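Local coordinates for protein indole-3-pyruvate decarboxylase (Azospirillum brasilense, PDB 2NXW) that decarboxylates indole-3-pyruvate to indole-3-acetaldehyde with thiamine diphosphate and a metal ion as cofactors, a step in the biosynthesis of the plant hormone auxin, at residues 229-234 against 319-324; 237-242 against 261-266; 242-247 against 343-348; 253-258 against 271-276; 294-299 against 335-340. All blocks are in the same frame, centred on the assembly; numbering follows the deposited sequence.

Interaction 1 of 5, residues 229-234 against 319-324; sequences VCVEVR and HAFDRA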
# COMPACT_ATOMS: atom_id res chain seq x y z
N VAL A 229 21.45 -3.11 -28.30
CA VAL A 229 21.36 -1.66 -28.38
C VAL A 229 19.88 -1.33 -28.18
O VAL A 229 19.01 -1.76 -28.94
CB VAL A 229 21.89 -1.17 -29.74
CG1 VAL A 229 21.72 0.33 -29.88
CG2 VAL A 229 23.37 -1.55 -29.84
N CYS A 230 19.62 -0.53 -27.15
CA CYS A 230 18.26 -0.26 -26.73
C CYS A 230 17.77 1.19 -26.68
O CYS A 230 18.47 2.10 -27.13
CB CYS A 230 18.08 -0.96 -25.38
SG CYS A 230 18.96 -2.59 -25.31
N VAL A 231 16.59 1.39 -26.10
CA VAL A 231 15.95 2.71 -26.08
C VAL A 231 16.77 3.90 -25.60
O VAL A 231 16.76 4.95 -26.24
CB VAL A 231 14.58 2.66 -25.32
CG1 VAL A 231 14.78 2.58 -23.83
CG2 VAL A 231 13.73 3.86 -25.68
N GLU A 232 17.50 3.77 -24.49
CA GLU A 232 18.28 4.91 -24.02
C GLU A 232 19.35 5.38 -25.01
O GLU A 232 19.72 6.55 -25.01
CB GLU A 232 18.93 4.61 -22.67
CG GLU A 232 17.94 4.49 -21.52
CD GLU A 232 18.64 4.43 -20.17
OE1 GLU A 232 19.77 3.90 -20.13
OE2 GLU A 232 18.06 4.89 -19.17
N VAL A 233 19.84 4.48 -25.86
CA VAL A 233 20.84 4.86 -26.84
C VAL A 233 20.22 5.87 -27.80
O VAL A 233 20.85 6.86 -28.17
CB VAL A 233 21.35 3.64 -27.62
CG1 VAL A 233 22.28 4.08 -28.77
CG2 VAL A 233 22.11 2.70 -26.67
N ARG A 234 18.97 5.62 -28.19
CA ARG A 234 18.29 6.55 -29.08
C ARG A 234 17.91 7.83 -28.34
O ARG A 234 18.17 8.94 -28.81
CB ARG A 234 17.02 5.93 -29.66
CG ARG A 234 16.36 6.84 -30.70
CD ARG A 234 14.92 6.46 -30.96
NE ARG A 234 14.77 5.06 -31.33
CZ ARG A 234 15.28 4.51 -32.43
NH1 ARG A 234 15.98 5.25 -33.28
NH2 ARG A 234 15.08 3.23 -32.68
N HIS A 319 22.86 -5.04 -17.13
CA HIS A 319 21.77 -4.12 -17.42
C HIS A 319 22.13 -2.67 -17.11
O HIS A 319 22.20 -2.28 -15.94
CB HIS A 319 20.54 -4.57 -16.61
CG HIS A 319 19.30 -3.76 -16.84
ND1 HIS A 319 18.94 -3.27 -18.08
CD2 HIS A 319 18.29 -3.44 -16.00
CE1 HIS A 319 17.76 -2.68 -17.98
NE2 HIS A 319 17.34 -2.78 -16.73
N ALA A 320 22.38 -1.88 -18.16
CA ALA A 320 22.71 -0.47 -17.99
C ALA A 320 21.43 0.28 -18.32
O ALA A 320 20.97 0.26 -19.46
CB ALA A 320 23.84 -0.08 -18.95
N PHE A 321 20.86 0.96 -17.32
CA PHE A 321 19.58 1.64 -17.51
C PHE A 321 19.30 2.56 -16.32
O PHE A 321 19.76 2.29 -15.22
CB PHE A 321 18.49 0.57 -17.59
CG PHE A 321 17.12 1.09 -17.92
CD1 PHE A 321 16.83 1.59 -19.19
CD2 PHE A 321 16.11 1.03 -16.97
CE1 PHE A 321 15.55 2.02 -19.51
CE2 PHE A 321 14.81 1.45 -17.28
CZ PHE A 321 14.53 1.94 -18.55
N ASP A 322 18.53 3.62 -16.55
CA ASP A 322 18.16 4.56 -15.48
C ASP A 322 19.35 5.06 -14.65
O ASP A 322 19.25 5.18 -13.43
CB ASP A 322 17.12 3.92 -14.55
CG ASP A 322 15.69 4.09 -15.05
OD1 ASP A 322 15.46 4.89 -15.98
OD2 ASP A 322 14.79 3.44 -14.48
N ARG A 323 20.45 5.35 -15.33
CA ARG A 323 21.67 5.85 -14.71
C ARG A 323 22.31 4.91 -13.69
O ARG A 323 22.92 5.35 -12.72
CB ARG A 323 21.42 7.22 -14.06
CG ARG A 323 21.04 8.31 -15.06
CD ARG A 323 20.82 9.67 -14.39
NE ARG A 323 22.07 10.25 -13.88
CZ ARG A 323 22.96 10.91 -14.60
NH1 ARG A 323 22.77 11.11 -15.90
NH2 ARG A 323 24.06 11.39 -14.02
N ALA A 324 22.17 3.61 -13.92
CA ALA A 324 22.76 2.59 -13.06
C ALA A 324 23.17 1.42 -13.93
O ALA A 324 22.78 1.33 -15.09
CB ALA A 324 21.77 2.13 -11.99
O HOH W 1 21.35 4.75 -17.98
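Glu232 carries CG anti to its own carbonyl carbon (chi1 -69°) and then runs on extended, while Phe321 swings its ring to the side anti to its backbone N (chi1 -174°), and the two side chains cross at about a right angle. The carboxylate settles beside the ring, the planes 30° apart, with Glu232 CD 3.5 Å from Phe321 CD1 in an oblique approach. One oxygen bonds an amide of the turn directly, the other reaches the next amide through a water. OE2 of Glu232 accepts the N-H of Asp322 at 2.9 Å, on its syn side but out of the carboxylate plane. OE1 of Glu232 receives a proton from a water at 2.8 Å, and that water accepts the N-H of Arg323 at 2.9 Å from its oxygen. Val231 CG1 adds a looser apolar touch at the ring edge, 4.4 Å from Phe321 CE1.

Asp322 OD1 lies above one ring face toward its rim and only 4.1 Å from Glu232 OE2. Lys110 would ease this crowding of like charge: its amine forms salt bridges with both carboxylates and a cation-pi contact with Phe321. Arg177 holds the other oxygen of Asp322. With an alanine here instead of Glu232, the Asp322 amide would probably lose its acceptor, the bridging water one of its mates and Lys110 one of its carboxylate partners.

Phe321 and Ala324 exchange backbone hydrogen bonds across a type I' turn, the classic two-residue beta-hairpin, gripped here by a carboxylate from the short helix that follows strand 225-229 in the central domain.

Interaction 2 of 5, residues 237-242 against 261-266; sequences GLEAKV and GLLADA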
# COMPACT_ATOMS: atom_id res chain seq x y z
N GLY A 237 20.82 10.23 -27.78
CA GLY A 237 21.63 10.57 -28.94
C GLY A 237 23.02 9.96 -28.94
O GLY A 237 23.99 10.61 -29.32
N LEU A 238 23.11 8.70 -28.54
CA LEU A 238 24.39 8.01 -28.47
C LEU A 238 24.67 7.06 -29.64
O LEU A 238 25.57 6.23 -29.55
CB LEU A 238 24.45 7.21 -27.17
CG LEU A 238 24.40 8.08 -25.91
CD1 LEU A 238 24.32 7.20 -24.67
CD2 LEU A 238 25.66 8.95 -25.88
N GLU A 239 23.94 7.16 -30.74
CA GLU A 239 24.17 6.23 -31.84
C GLU A 239 25.61 6.16 -32.36
O GLU A 239 26.15 5.07 -32.56
CB GLU A 239 23.21 6.49 -33.00
CG GLU A 239 23.45 5.56 -34.18
CD GLU A 239 22.37 5.65 -35.23
OE1 GLU A 239 21.91 6.77 -35.51
OE2 GLU A 239 22.00 4.60 -35.79
N ALA A 240 26.23 7.32 -32.59
CA ALA A 240 27.60 7.34 -33.10
C ALA A 240 28.58 6.68 -32.13
O ALA A 240 29.41 5.87 -32.53
CB ALA A 240 28.04 8.78 -33.37
N LYS A 241 28.48 7.02 -30.84
CA LYS A 241 29.37 6.44 -29.84
C LYS A 241 29.14 4.94 -29.72
O LYS A 241 30.09 4.18 -29.57
CB LYS A 241 29.14 7.10 -28.48
CG LYS A 241 29.66 8.53 -28.38
CD LYS A 241 31.16 8.54 -28.15
CE LYS A 241 31.65 9.95 -27.81
NZ LYS A 241 33.05 9.94 -27.32
N VAL A 242 27.88 4.51 -29.77
CA VAL A 242 27.60 3.09 -29.65
C VAL A 242 28.02 2.31 -30.89
O VAL A 242 28.41 1.15 -30.78
CB VAL A 242 26.12 2.87 -29.26
CG1 VAL A 242 25.74 1.39 -29.32
CG2 VAL A 242 25.91 3.42 -27.85
N GLY A 261 16.52 -0.01 -35.83
CA GLY A 261 17.02 0.99 -36.76
C GLY A 261 18.38 1.55 -36.37
O GLY A 261 19.11 2.07 -37.22
N LEU A 262 18.73 1.46 -35.09
CA LEU A 262 20.01 1.97 -34.63
C LEU A 262 21.17 1.16 -35.23
O LEU A 262 21.05 -0.05 -35.42
CB LEU A 262 20.08 1.90 -33.09
CG LEU A 262 19.18 2.88 -32.32
CD1 LEU A 262 19.26 2.55 -30.82
CD2 LEU A 262 19.62 4.31 -32.59
N LEU A 263 22.27 1.84 -35.52
CA LEU A 263 23.47 1.21 -36.08
C LEU A 263 23.27 0.55 -37.45
O LEU A 263 24.09 -0.27 -37.87
CB LEU A 263 24.05 0.17 -35.11
CG LEU A 263 25.03 0.73 -34.06
CD1 LEU A 263 24.33 1.71 -33.13
CD2 LEU A 263 25.62 -0.44 -33.27
N ALA A 264 22.19 0.91 -38.14
CA ALA A 264 21.92 0.32 -39.45
C ALA A 264 23.06 0.54 -40.44
O ALA A 264 23.35 -0.34 -41.26
CB ALA A 264 20.62 0.89 -40.03
N ASP A 265 23.70 1.70 -40.38
CA ASP A 265 24.79 2.02 -41.30
C ASP A 265 26.17 1.78 -40.70
O ASP A 265 27.18 2.11 -41.32
CB ASP A 265 24.69 3.48 -41.75
CG ASP A 265 23.37 3.79 -42.42
OD1 ASP A 265 22.85 2.93 -43.16
OD2 ASP A 265 22.86 4.91 -42.22
N ALA A 266 26.22 1.19 -39.52
CA ALA A 266 27.49 0.93 -38.83
C ALA A 266 28.30 -0.24 -39.40
O ALA A 266 27.77 -1.10 -40.10
CB ALA A 266 27.21 0.67 -37.35
O HOH W 2 23.65 3.76 -38.43
O HOH W 3 21.17 4.33 -38.27
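Glu239 OE2 takes the backbone N-H of Leu263 at 2.8 Å, using the anti lone pair, the one turned away from the other carboxylate oxygen. The side chain reaches the loop by stretching out fully, CG lying opposite the backbone N (chi1 178°). Along the way its CG brushes Leu263 CD1 at 4.1 Å, the two side chains sliding past each other in opposite directions, and OE2 of Glu239 comes to 3.5 Å from Leu262 CA.

A water 3.2 Å from Glu239 OE2 donates to it and accepts the N-H of Asp265 at 2.8 Å from its oxygen, carrying the grip two residues further. A second water sits 2.6 Å from the same Glu239 OE2. A lysine in place of Glu239 would probably leave the Leu263 amide without its acceptor and set the loop freer to shift.

Nearer the helix, Leu263 CD1 meets CG1 of Val242, the residue about one turn after Glu239, at 4.1 Å, their side chains nearly perpendicular. Leu263 also packs on Ala243 and Ala246, and Leu262 on Val229 and Val233, so the loop is seated on apolar side chains as well.

Just before the helix, Gly237, at positive phi, is the C-prime residue of a Schellman motif ending helix 231-235, and Leu238 stands at the N-cap position of helix 239-249. The amides held, Leu263 directly and Asp265 through water, belong to two overlapping beta turns, type II at 261-264 and type I at 263-266.

Interaction 3 of 5, residues 242-247 against 343-348; sequences VAELAQ and ALLERL. Unlike the reference sequence in segment 343-348: Arg347 (reference Gly).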
# COMPACT_ATOMS: atom_id res chain seq x y z
N VAL A 242 27.88 4.51 -29.77
CA VAL A 242 27.60 3.09 -29.65
C VAL A 242 28.02 2.31 -30.89
O VAL A 242 28.41 1.15 -30.78
CB VAL A 242 26.12 2.87 -29.26
CG1 VAL A 242 25.74 1.39 -29.32
CG2 VAL A 242 25.91 3.42 -27.85
N ALA A 243 27.99 2.95 -32.06
CA ALA A 243 28.45 2.27 -33.28
C ALA A 243 29.94 1.99 -33.10
O ALA A 243 30.44 0.92 -33.46
CB ALA A 243 28.21 3.15 -34.51
N GLU A 244 30.66 2.96 -32.52
CA GLU A 244 32.09 2.81 -32.28
C GLU A 244 32.32 1.70 -31.25
O GLU A 244 33.18 0.84 -31.43
CB GLU A 244 32.68 4.14 -31.80
CG GLU A 244 34.20 4.16 -31.62
CD GLU A 244 34.96 3.93 -32.92
OE1 GLU A 244 34.52 4.43 -33.98
OE2 GLU A 244 36.01 3.27 -32.87
N LEU A 245 31.55 1.72 -30.16
CA LEU A 245 31.68 0.69 -29.14
C LEU A 245 31.41 -0.71 -29.71
O LEU A 245 32.16 -1.66 -29.42
CB LEU A 245 30.69 0.97 -27.99
CG LEU A 245 30.56 -0.13 -26.92
CD1 LEU A 245 31.90 -0.32 -26.20
CD2 LEU A 245 29.46 0.26 -25.94
N ALA A 246 30.36 -0.85 -30.52
CA ALA A 246 30.02 -2.14 -31.11
C ALA A 246 31.15 -2.69 -31.97
O ALA A 246 31.42 -3.90 -31.94
CB ALA A 246 28.75 -2.02 -31.95
N GLN A 247 31.81 -1.82 -32.72
CA GLN A 247 32.90 -2.28 -33.56
C GLN A 247 34.08 -2.74 -32.69
O GLN A 247 34.65 -3.80 -32.93
CB GLN A 247 33.34 -1.17 -34.52
CG GLN A 247 34.53 -1.54 -35.41
CD GLN A 247 34.80 -0.49 -36.49
OE1 GLN A 247 34.90 0.71 -36.21
NE2 GLN A 247 34.91 -0.95 -37.73
N ALA A 343 33.70 5.30 -21.09
CA ALA A 343 34.66 4.54 -20.28
C ALA A 343 35.05 3.23 -20.95
O ALA A 343 36.19 2.78 -20.86
CB ALA A 343 34.08 4.28 -18.90
N LEU A 344 34.09 2.60 -21.62
CA LEU A 344 34.37 1.36 -22.32
C LEU A 344 35.25 1.63 -23.54
O LEU A 344 36.16 0.86 -23.84
CB LEU A 344 33.07 0.68 -22.75
CG LEU A 344 32.23 0.14 -21.59
CD1 LEU A 344 30.87 -0.33 -22.09
CD2 LEU A 344 32.97 -1.02 -20.92
N LEU A 345 34.99 2.74 -24.23
CA LEU A 345 35.78 3.07 -25.42
C LEU A 345 37.24 3.33 -25.05
O LEU A 345 38.14 2.93 -25.78
CB LEU A 345 35.18 4.28 -26.14
CG LEU A 345 33.87 4.00 -26.88
CD1 LEU A 345 33.28 5.30 -27.40
CD2 LEU A 345 34.14 3.04 -28.04
N GLU A 346 37.45 3.98 -23.92
CA GLU A 346 38.79 4.29 -23.45
C GLU A 346 39.60 3.03 -23.17
O GLU A 346 40.83 3.06 -23.16
CB GLU A 346 38.71 5.13 -22.18
CG GLU A 346 38.36 6.58 -22.42
CD GLU A 346 37.86 7.27 -21.16
OE1 GLU A 346 38.38 6.96 -20.07
OE2 GLU A 346 36.96 8.13 -21.27
N ARG A 347 38.90 1.92 -22.94
CA ARG A 347 39.55 0.64 -22.62
C ARG A 347 39.60 -0.37 -23.75
O ARG A 347 40.04 -1.51 -23.56
CB ARG A 347 38.84 0.03 -21.41
CG ARG A 347 38.93 0.89 -20.17
CD ARG A 347 37.93 0.46 -19.10
NE ARG A 347 38.20 1.12 -17.83
CZ ARG A 347 38.08 2.43 -17.62
NH1 ARG A 347 37.70 3.24 -18.60
NH2 ARG A 347 38.39 2.94 -16.43
N LEU A 348 39.17 0.04 -24.94
CA LEU A 348 39.18 -0.83 -26.11
C LEU A 348 39.97 -0.21 -27.25
O LEU A 348 39.80 0.96 -27.56
CB LEU A 348 37.74 -1.08 -26.58
CG LEU A 348 36.81 -1.86 -25.65
CD1 LEU A 348 35.36 -1.67 -26.10
CD2 LEU A 348 37.19 -3.33 -25.67
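Leu345 sets its CD2 methyl against the backbone of the facing helix, 3.6 Å from Leu245 CA, and the same methyl touches Glu244 CG at 3.8 Å. The branch gets there because CG of Leu345 lies anti to the carbonyl carbon (chi1 -73°). Leu245 answers with CG on the other setting, anti to its N (chi1 172°), which carries its methyls past Leu345 toward the neighbouring leucines. Its CD1 lies 3.8 Å from Leu344 CB and 3.7 Å from Leu348 CD1, and Leu245 slants across both side chains.

This is helix-on-helix packing within one layer of the alpha/beta central domain: helices 239-249 and 337-346 lie side by side on the sheet, where Leu245 rests on Leu296 and Leu344 on Phe294. No hydrogen bond joins the two segments.

Toward the more exposed side, Glu244 lays its CG against Leu345; the bend at chi2 (63°) then turns its carboxylate aside, and OE2 forms a salt bridge with Arg248. That arginine also donates to the carbonyl of Leu348, tying the two helix ends together from outside the apolar contact.

Interaction 4 of 5, residues 253-258 against 271-276; sequences VVTTFM and LGTYIG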
# COMPACT_ATOMS: atom_id res chain seq x y z
N VAL A 253 25.76 -8.12 -32.34
CA VAL A 253 24.91 -6.98 -32.03
C VAL A 253 23.45 -7.26 -32.39
O VAL A 253 23.16 -7.81 -33.45
CB VAL A 253 25.36 -5.74 -32.82
CG1 VAL A 253 24.49 -4.55 -32.49
CG2 VAL A 253 26.82 -5.44 -32.51
N VAL A 254 22.55 -6.86 -31.50
CA VAL A 254 21.11 -7.02 -31.70
C VAL A 254 20.42 -5.78 -31.14
O VAL A 254 20.96 -5.11 -30.26
CB VAL A 254 20.59 -8.28 -30.94
CG1 VAL A 254 19.07 -8.40 -31.06
CG2 VAL A 254 21.26 -9.53 -31.49
N THR A 255 19.24 -5.43 -31.64
CA THR A 255 18.54 -4.28 -31.08
C THR A 255 17.25 -4.74 -30.44
O THR A 255 16.75 -5.82 -30.76
CB THR A 255 18.15 -3.21 -32.14
OG1 THR A 255 17.40 -3.83 -33.19
CG2 THR A 255 19.38 -2.56 -32.73
N THR A 256 16.74 -3.95 -29.51
CA THR A 256 15.44 -4.24 -28.91
C THR A 256 14.44 -3.53 -29.83
O THR A 256 14.85 -2.81 -30.74
CB THR A 256 15.28 -3.63 -27.51
OG1 THR A 256 15.54 -2.22 -27.58
CG2 THR A 256 16.23 -4.31 -26.53
N PHE A 257 13.15 -3.70 -29.59
CA PHE A 257 12.15 -3.04 -30.42
C PHE A 257 12.34 -1.52 -30.44
O PHE A 257 12.28 -0.90 -31.51
CB PHE A 257 10.74 -3.35 -29.92
CG PHE A 257 9.67 -2.61 -30.66
CD1 PHE A 257 9.32 -2.97 -31.96
CD2 PHE A 257 9.06 -1.50 -30.09
CE1 PHE A 257 8.38 -2.24 -32.67
CE2 PHE A 257 8.11 -0.76 -30.80
CZ PHE A 257 7.78 -1.13 -32.09
N MET A 258 12.57 -0.92 -29.28
CA MET A 258 12.76 0.52 -29.21
C MET A 258 14.12 0.96 -29.74
O MET A 258 14.37 2.16 -29.88
CB MET A 258 12.58 1.02 -27.77
CG MET A 258 11.18 0.84 -27.23
SD MET A 258 10.03 2.17 -27.67
CE MET A 258 8.42 1.29 -27.62
N LEU A 271 22.17 -7.77 -36.08
CA LEU A 271 21.84 -8.98 -36.83
C LEU A 271 20.34 -9.01 -37.03
O LEU A 271 19.83 -9.68 -37.94
CB LEU A 271 22.27 -10.22 -36.03
CG LEU A 271 23.76 -10.40 -35.79
CD1 LEU A 271 23.99 -11.40 -34.67
CD2 LEU A 271 24.43 -10.85 -37.08
N GLY A 272 19.63 -8.28 -36.17
CA GLY A 272 18.19 -8.21 -36.24
C GLY A 272 17.64 -7.57 -34.99
O GLY A 272 18.40 -7.08 -34.14
N THR A 273 16.32 -7.57 -34.87
CA THR A 273 15.63 -7.00 -33.72
C THR A 273 14.97 -8.09 -32.89
O THR A 273 14.18 -8.88 -33.40
CB THR A 273 14.55 -6.00 -34.17
OG1 THR A 273 15.17 -4.93 -34.89
CG2 THR A 273 13.79 -5.43 -32.98
N TYR A 274 15.31 -8.14 -31.61
CA TYR A 274 14.71 -9.11 -30.71
C TYR A 274 13.36 -8.58 -30.23
O TYR A 274 13.26 -7.46 -29.75
CB TYR A 274 15.62 -9.33 -29.50
CG TYR A 274 14.99 -10.20 -28.43
CD1 TYR A 274 15.14 -11.59 -28.45
CD2 TYR A 274 14.24 -9.64 -27.40
CE1 TYR A 274 14.54 -12.39 -27.47
CE2 TYR A 274 13.64 -10.42 -26.43
CZ TYR A 274 13.80 -11.80 -26.47
OH TYR A 274 13.23 -12.57 -25.49
N ILE A 275 12.30 -9.38 -30.38
CA ILE A 275 10.98 -8.98 -29.92
C ILE A 275 10.25 -10.13 -29.26
O ILE A 275 9.03 -10.12 -29.15
CB ILE A 275 10.08 -8.45 -31.07
CG1 ILE A 275 9.83 -9.56 -32.10
CG2 ILE A 275 10.72 -7.24 -31.72
CD1 ILE A 275 8.78 -9.18 -33.16
N GLY A 276 11.01 -11.13 -28.81
CA GLY A 276 10.39 -12.28 -28.17
C GLY A 276 10.02 -13.38 -29.15
O GLY A 276 10.53 -13.42 -30.27
O HOH W 4 12.69 -5.80 -27.72
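Phe257 is approached obliquely by Ile275, whose CG2 comes to 4.3 Å from Phe257 CB, while the methyl CE of Met258 lies in the ring plane at its edge. The Tyr274 ring carries Gly276 N over the centre of one face, 3.6 Å above its plane, and its hydroxyl is hydrogen-bonded to Glu288. Tyr274 CB lies 3.9 Å from Val254 CG1, and chi1 of 173° carries the ring onward, away from the 253-258 segment.

The two backbones run in much the same direction, 30° apart, and are joined by hydrogen bonds. Leu271 N donates to Val253 O at 2.8 Å, almost straight. Thr255 then bonds through both its backbone groups: its N to Gly272 O at 3.1 Å, in the carbonyl plane, and its O to Tyr274 N at 2.9 Å, nearly along the C=O axis. This is the pattern of a parallel bridge, centred on Thr255 and Thr273. The hydroxyls of that pair are also close, Thr255 OG1 lying 3.0 Å from Thr273 OG1, and the Thr273 methyl CG2 leans to 3.6 Å from Thr256 O. Beyond the bridge the backbones part, and a water takes over the link, accepting the N-H of Phe257 and donating to the carbonyl of Tyr274.

Strand 253-255 is the outermost strand of the mixed sheet on this side, bonded on its other flank to strand 225-229; residues 271-276 join that edge through the single bridge, and helix 281-288 packs on Val254, Leu271 and Tyr274.

Interaction 5 of 5, residues 294-299 against 335-340; sequences FLLGAI and IPLAGL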
# COMPACT_ATOMS: atom_id res chain seq x y z
N PHE A 294 24.68 -7.97 -22.70
CA PHE A 294 24.86 -6.57 -22.33
C PHE A 294 23.68 -5.75 -22.84
O PHE A 294 23.62 -5.44 -24.03
CB PHE A 294 26.18 -6.08 -22.93
CG PHE A 294 26.64 -4.72 -22.45
CD1 PHE A 294 25.93 -4.00 -21.50
CD2 PHE A 294 27.82 -4.18 -22.97
CE1 PHE A 294 26.38 -2.74 -21.07
CE2 PHE A 294 28.28 -2.93 -22.54
CZ PHE A 294 27.56 -2.21 -21.59
N LEU A 295 22.76 -5.42 -21.94
CA LEU A 295 21.58 -4.63 -22.30
C LEU A 295 21.95 -3.16 -22.13
O LEU A 295 21.89 -2.61 -21.02
CB LEU A 295 20.40 -4.97 -21.38
CG LEU A 295 19.94 -6.43 -21.38
CD1 LEU A 295 18.82 -6.62 -20.37
CD2 LEU A 295 19.48 -6.82 -22.78
N LEU A 296 22.33 -2.53 -23.23
CA LEU A 296 22.73 -1.14 -23.19
C LEU A 296 21.52 -0.21 -23.33
O LEU A 296 21.10 0.12 -24.45
CB LEU A 296 23.76 -0.87 -24.31
CG LEU A 296 24.53 0.45 -24.27
CD1 LEU A 296 25.44 0.49 -23.05
CD2 LEU A 296 25.35 0.59 -25.55
N GLY A 297 20.95 0.17 -22.18
CA GLY A 297 19.82 1.09 -22.14
C GLY A 297 18.43 0.49 -22.30
O GLY A 297 17.51 1.20 -22.70
N ALA A 298 18.28 -0.78 -21.94
CA ALA A 298 17.01 -1.48 -22.13
C ALA A 298 15.94 -1.39 -21.06
O ALA A 298 16.22 -1.40 -19.87
CB ALA A 298 17.31 -2.95 -22.39
N ILE A 299 14.70 -1.32 -21.52
CA ILE A 299 13.55 -1.34 -20.62
C ILE A 299 13.35 -2.84 -20.41
O ILE A 299 13.38 -3.61 -21.38
CB ILE A 299 12.30 -0.76 -21.30
CG1 ILE A 299 12.39 0.76 -21.33
CG2 ILE A 299 11.03 -1.24 -20.59
CD1 ILE A 299 11.38 1.42 -22.22
N ILE A 335 25.66 6.11 -12.72
CA ILE A 335 26.43 5.83 -13.92
C ILE A 335 25.60 6.19 -15.14
O ILE A 335 24.73 5.42 -15.55
CB ILE A 335 26.83 4.35 -14.00
CG1 ILE A 335 27.78 4.01 -12.85
CG2 ILE A 335 27.48 4.06 -15.36
CD1 ILE A 335 28.42 2.64 -12.94
N PRO A 336 25.83 7.37 -15.72
CA PRO A 336 25.08 7.78 -16.91
C PRO A 336 25.51 6.89 -18.06
O PRO A 336 26.67 6.50 -18.15
CB PRO A 336 25.51 9.24 -17.10
CG PRO A 336 26.90 9.27 -16.52
CD PRO A 336 26.77 8.42 -15.29
N LEU A 337 24.57 6.53 -18.93
CA LEU A 337 24.87 5.66 -20.05
C LEU A 337 25.99 6.23 -20.94
O LEU A 337 26.88 5.49 -21.36
CB LEU A 337 23.61 5.42 -20.88
CG LEU A 337 23.72 4.26 -21.88
CD1 LEU A 337 23.89 2.95 -21.11
CD2 LEU A 337 22.47 4.19 -22.74
N ALA A 338 25.95 7.53 -21.21
CA ALA A 338 26.97 8.14 -22.05
C ALA A 338 28.35 7.97 -21.41
O ALA A 338 29.34 7.76 -22.11
CB ALA A 338 26.67 9.62 -22.26
N GLY A 339 28.39 8.05 -20.08
CA GLY A 339 29.65 7.91 -19.36
C GLY A 339 30.19 6.49 -19.41
O GLY A 339 31.41 6.28 -19.55
N LEU A 340 29.30 5.51 -19.30
CA LEU A 340 29.71 4.11 -19.36
C LEU A 340 30.28 3.81 -20.74
O LEU A 340 31.30 3.15 -20.87
CB LEU A 340 28.51 3.20 -19.09
CG LEU A 340 28.76 1.72 -19.30
CD1 LEU A 340 29.76 1.22 -18.25
CD2 LEU A 340 27.45 0.95 -19.20
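Strand-on-helix packing in the alpha/beta central domain brings Phe294 and Leu296 of strand 292-296 against Leu337 and Leu340, which lie on one side of the opening turn of helix 337-346. The contact is wholly apolar and buried.

Leu296 CD1 meets Leu337 CD1 methyl to methyl at 3.5 Å, closer than usual carbon contact, the two leucines crossing at a slant. Both hold CG anti to the backbone N (chi1 -168° in Leu296, -165° in Leu337), which brings the two CD1 methyls together between strand and helix. The other methyl of Leu337, CD2, rests on the backbone of Gly297, 4.1 Å from its CA. Gly297 has positive phi, and its bare CA lets the methyl sit close: a beta carbon there would lie tight against Leu337 CD2.

One turn further along the helix, Leu340 comes at Phe294 from the opposite direction. Its CD2 lies in the plane of the ring, at the edge, 4.0 Å from Phe294 CZ, so the aromatic group offers its far corner and not a face. The same CD2 of Leu340 is 4.4 Å from Leu296 CD1, linking the two pairs.

Around this, Val215 and Met219 of helix 205-221 also pack on Phe294, Ala320 of the adjacent strand meets Leu337, and beyond the strand Ile299 touches Leu129 of the second subunit. Pro336 at the N-cap position starts the helix, which then packs over the central strands as a covering helix does in a Rossmann-like alpha/beta fold.

In the fold
All five contacts lie in the central domain, away from the annotated cofactor sites. Interactions 1, 4 and 5 are buried and reach the mixed sheet; 2 and 3 are only partly buried. Interactions 1 and 5 nearly coincide, centres about 4 Å apart, on neighbouring strands 292-296 and 317-321. Interactions 3 and 5 share helix 337-346, and 2 and 3 share helix 239-249 and Val242. Chemistry follows place: 3 and 5, between helices or helix and strand, are apolar across the segments; 1 and 2 each send a helix glutamate to the amides of beta turns, with water helping; 4, at the sheet edge, relies on backbone hydrogen bonds.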